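Local coordinates for glutamate--tRNA ligase (Methanothermobacter thermautotrophicus, PDB 3AII), which probably attaches glutamate to tRNA in two steps, first activating the amino acid with ATP and then passing it to the acceptor end, at residues L133-T138 / T165-D170. Numbering follows the deposited sequence.
Sequences LRIEDT and TVIQSD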
loop_
_atom_site.group_PDB
_atom_site.type_symbol
_atom_site.label_atom_id
_atom_site.label_comp_id
_atom_site.label_asym_id
_atom_site.label_seq_id
_atom_site.Cartn_x
_atom_site.Cartn_y
_atom_site.Cartn_z
ATOM N N LEU A 133 5.393 14.346 -8.781
ATOM C CA LEU A 133 5.014 12.952 -9.029
ATOM C C LEU A 133 5.618 12.590 -10.374
ATOM O O LEU A 133 5.303 13.219 -11.368
ATOM C CB LEU A 133 3.489 12.785 -9.076
ATOM C CG LEU A 133 3.027 11.409 -9.573
ATOM C CD1 LEU A 133 3.491 10.290 -8.618
ATOM C CD2 LEU A 133 1.503 11.360 -9.711
ATOM N N ARG A 134 6.506 11.593 -10.408
ATOM C CA ARG A 134 7.107 11.183 -11.664
ATOM C C ARG A 134 6.801 9.712 -11.878
ATOM O O ARG A 134 7.296 8.852 -11.142
ATOM C CB ARG A 134 8.619 11.431 -11.667
ATOM C CG ARG A 134 9.301 11.036 -12.981
ATOM C CD ARG A 134 10.785 11.501 -13.060
ATOM N NE ARG A 134 11.613 10.740 -12.128
ATOM C CZ ARG A 134 12.545 11.264 -11.328
ATOM N NH1 ARG A 134 13.242 10.469 -10.519
ATOM N NH2 ARG A 134 12.775 12.572 -11.327
ATOM N N ILE A 135 5.988 9.421 -12.886
ATOM C CA ILE A 135 5.633 8.037 -13.172
ATOM C C ILE A 135 6.716 7.418 -14.035
ATOM O O ILE A 135 6.973 7.868 -15.156
ATOM C CB ILE A 135 4.296 7.930 -13.924
ATOM C CG1 ILE A 135 3.186 8.686 -13.190
ATOM C CG2 ILE A 135 3.935 6.467 -14.122
ATOM C CD1 ILE A 135 2.916 8.186 -11.823
ATOM N N GLU A 136 7.364 6.388 -13.504
ATOM C CA GLU A 136 8.559 5.845 -14.131
ATOM C C GLU A 136 8.204 4.603 -14.956
ATOM O O GLU A 136 8.342 3.459 -14.506
ATOM C CB GLU A 136 9.636 5.605 -13.065
ATOM C CG GLU A 136 10.078 6.938 -12.443
ATOM C CD GLU A 136 11.410 6.897 -11.695
ATOM O OE1 GLU A 136 11.853 5.794 -11.293
ATOM O OE2 GLU A 136 11.988 7.990 -11.495
ATOM N N ASP A 137 7.717 4.866 -16.167
ATOM C CA ASP A 137 7.132 3.827 -17.012
ATOM C C ASP A 137 7.984 3.524 -18.251
ATOM O O ASP A 137 7.457 3.422 -19.356
ATOM C CB ASP A 137 5.720 4.229 -17.433
ATOM C CG ASP A 137 5.694 5.469 -18.304
ATOM O OD1 ASP A 137 6.640 6.279 -18.250
ATOM O OD2 ASP A 137 4.723 5.628 -19.066
ATOM N N THR A 138 9.292 3.374 -18.056
ATOM C CA THR A 138 10.215 3.100 -19.169
ATOM C C THR A 138 10.527 1.616 -19.409
ATOM O O THR A 138 11.483 1.291 -20.128
ATOM C CB THR A 138 11.563 3.804 -18.955
ATOM O OG1 THR A 138 12.082 3.414 -17.681
ATOM C CG2 THR A 138 11.376 5.313 -18.978
ATOM N N THR A 165 3.126 16.758 -12.328
ATOM C CA THR A 165 3.072 15.344 -12.688
ATOM C C THR A 165 3.820 15.181 -14.007
ATOM O O THR A 165 3.548 15.898 -14.980
ATOM C CB THR A 165 1.632 14.826 -12.880
ATOM O OG1 THR A 165 0.923 14.857 -11.637
ATOM C CG2 THR A 165 1.651 13.382 -13.354
ATOM N N VAL A 166 4.767 14.245 -14.028
ATOM C CA VAL A 166 5.619 14.030 -15.187
ATOM C C VAL A 166 5.561 12.542 -15.497
ATOM O O VAL A 166 5.570 11.725 -14.581
ATOM C CB VAL A 166 7.068 14.443 -14.873
ATOM C CG1 VAL A 166 8.014 14.039 -16.002
ATOM C CG2 VAL A 166 7.155 15.945 -14.630
ATOM N N ILE A 167 5.447 12.186 -16.774
ATOM C CA ILE A 167 5.411 10.765 -17.141
ATOM C C ILE A 167 6.620 10.458 -18.029
ATOM O O ILE A 167 6.843 11.113 -19.042
ATOM C CB ILE A 167 4.100 10.399 -17.858
ATOM C CG1 ILE A 167 2.892 10.643 -16.940
ATOM C CG2 ILE A 167 4.096 8.920 -18.277
ATOM C CD1 ILE A 167 1.561 10.537 -17.677
ATOM N N GLN A 168 7.435 9.484 -17.643
ATOM C CA GLN A 168 8.700 9.294 -18.341
ATOM C C GLN A 168 8.559 8.884 -19.804
ATOM O O GLN A 168 9.408 9.241 -20.620
ATOM C CB GLN A 168 9.618 8.326 -17.582
ATOM C CG GLN A 168 10.149 8.921 -16.285
ATOM C CD GLN A 168 11.278 8.102 -15.684
ATOM O OE1 GLN A 168 11.207 6.880 -15.643
ATOM N NE2 GLN A 168 12.329 8.778 -15.225
ATOM N N SER A 169 7.490 8.168 -20.142
ATOM C CA SER A 169 7.341 7.749 -21.531
ATOM C C SER A 169 7.008 8.924 -22.449
ATOM O O SER A 169 7.077 8.796 -23.668
ATOM C CB SER A 169 6.304 6.626 -21.674
ATOM O OG SER A 169 5.038 7.046 -21.219
ATOM N N ASP A 170 6.685 10.080 -21.868
ATOM C CA ASP A 170 6.502 11.297 -22.660
ATOM C C ASP A 170 7.834 11.978 -22.938
ATOM O O ASP A 170 7.893 12.971 -23.676
ATOM C CB ASP A 170 5.643 12.312 -21.900
ATOM C CG ASP A 170 4.162 12.003 -21.959
ATOM O OD1 ASP A 170 3.456 12.406 -21.010
ATOM O OD2 ASP A 170 3.706 11.387 -22.942
#
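Val166 sits between Leu133 and Ile135 in a short parallel ladder, where strand 130-135 runs beside strand 164-167 in a beta-alpha-beta unit of the class I synthetase catalytic domain, a Rossmann-type nucleotide-binding fold. Helix 147-158 makes the crossover. Val166 N donates to Leu133 O, Val166 O accepts from Ile135 N, and Gln168 N reaches Ile135 O at 3.0 Å, carrying the ladder one bond past the end of the second strand.

On the face bearing Leu133, Ile135, Thr165 and Ile167, Leu133 and Thr165 run side by side, Leu133 CD2 against OG1 and CG2 of Thr165, whose hydroxyl is bonded to Trp162. The apolar pair is Ile135 CG1 and Ile167 CG1, 4.2 Å apart; Tyr148 of the crossover helix touches both isoleucines.

On the other face Gln168 leans over segment 133-138. Its CG stands anti to its carbonyl carbon (chi1 -70°) and the side chain then runs extended, bringing Gln168 OE1 3.3 Å from Glu136 CB. Gln168 NE2 comes 3.7 Å from Arg134 NE. The amide is nearly parallel to the Glu136 carboxylate, their planes 5° apart. These are packing contacts; NE2 finds its hydrogen bond at Asp281, in helix 274-284. Beside the amide, Arg134 grips Glu136 side-on in a salt bridge: NE and NH1 both donate to OE2, which lies in the guanidinium plane, with NE at 2.8 Å. Asp282 takes NH2, so two carboxylates fix the guanidinium's rotation.

Beyond the strands, Asp137 clasps the 3-10 segment that begins at Gln168. Its CG lies between backbone N and carbonyl carbon (chi1 64°), turning the group to Ser169. Both donors arrive syn, tilted somewhat out of the carboxylate plane: Asp137 OD1 accepts a noticeably bent bond from Ser169 N at 2.8 Å, while Asp137 OD2, also bound by Tyr148, takes Ser169 OG at 2.6 Å.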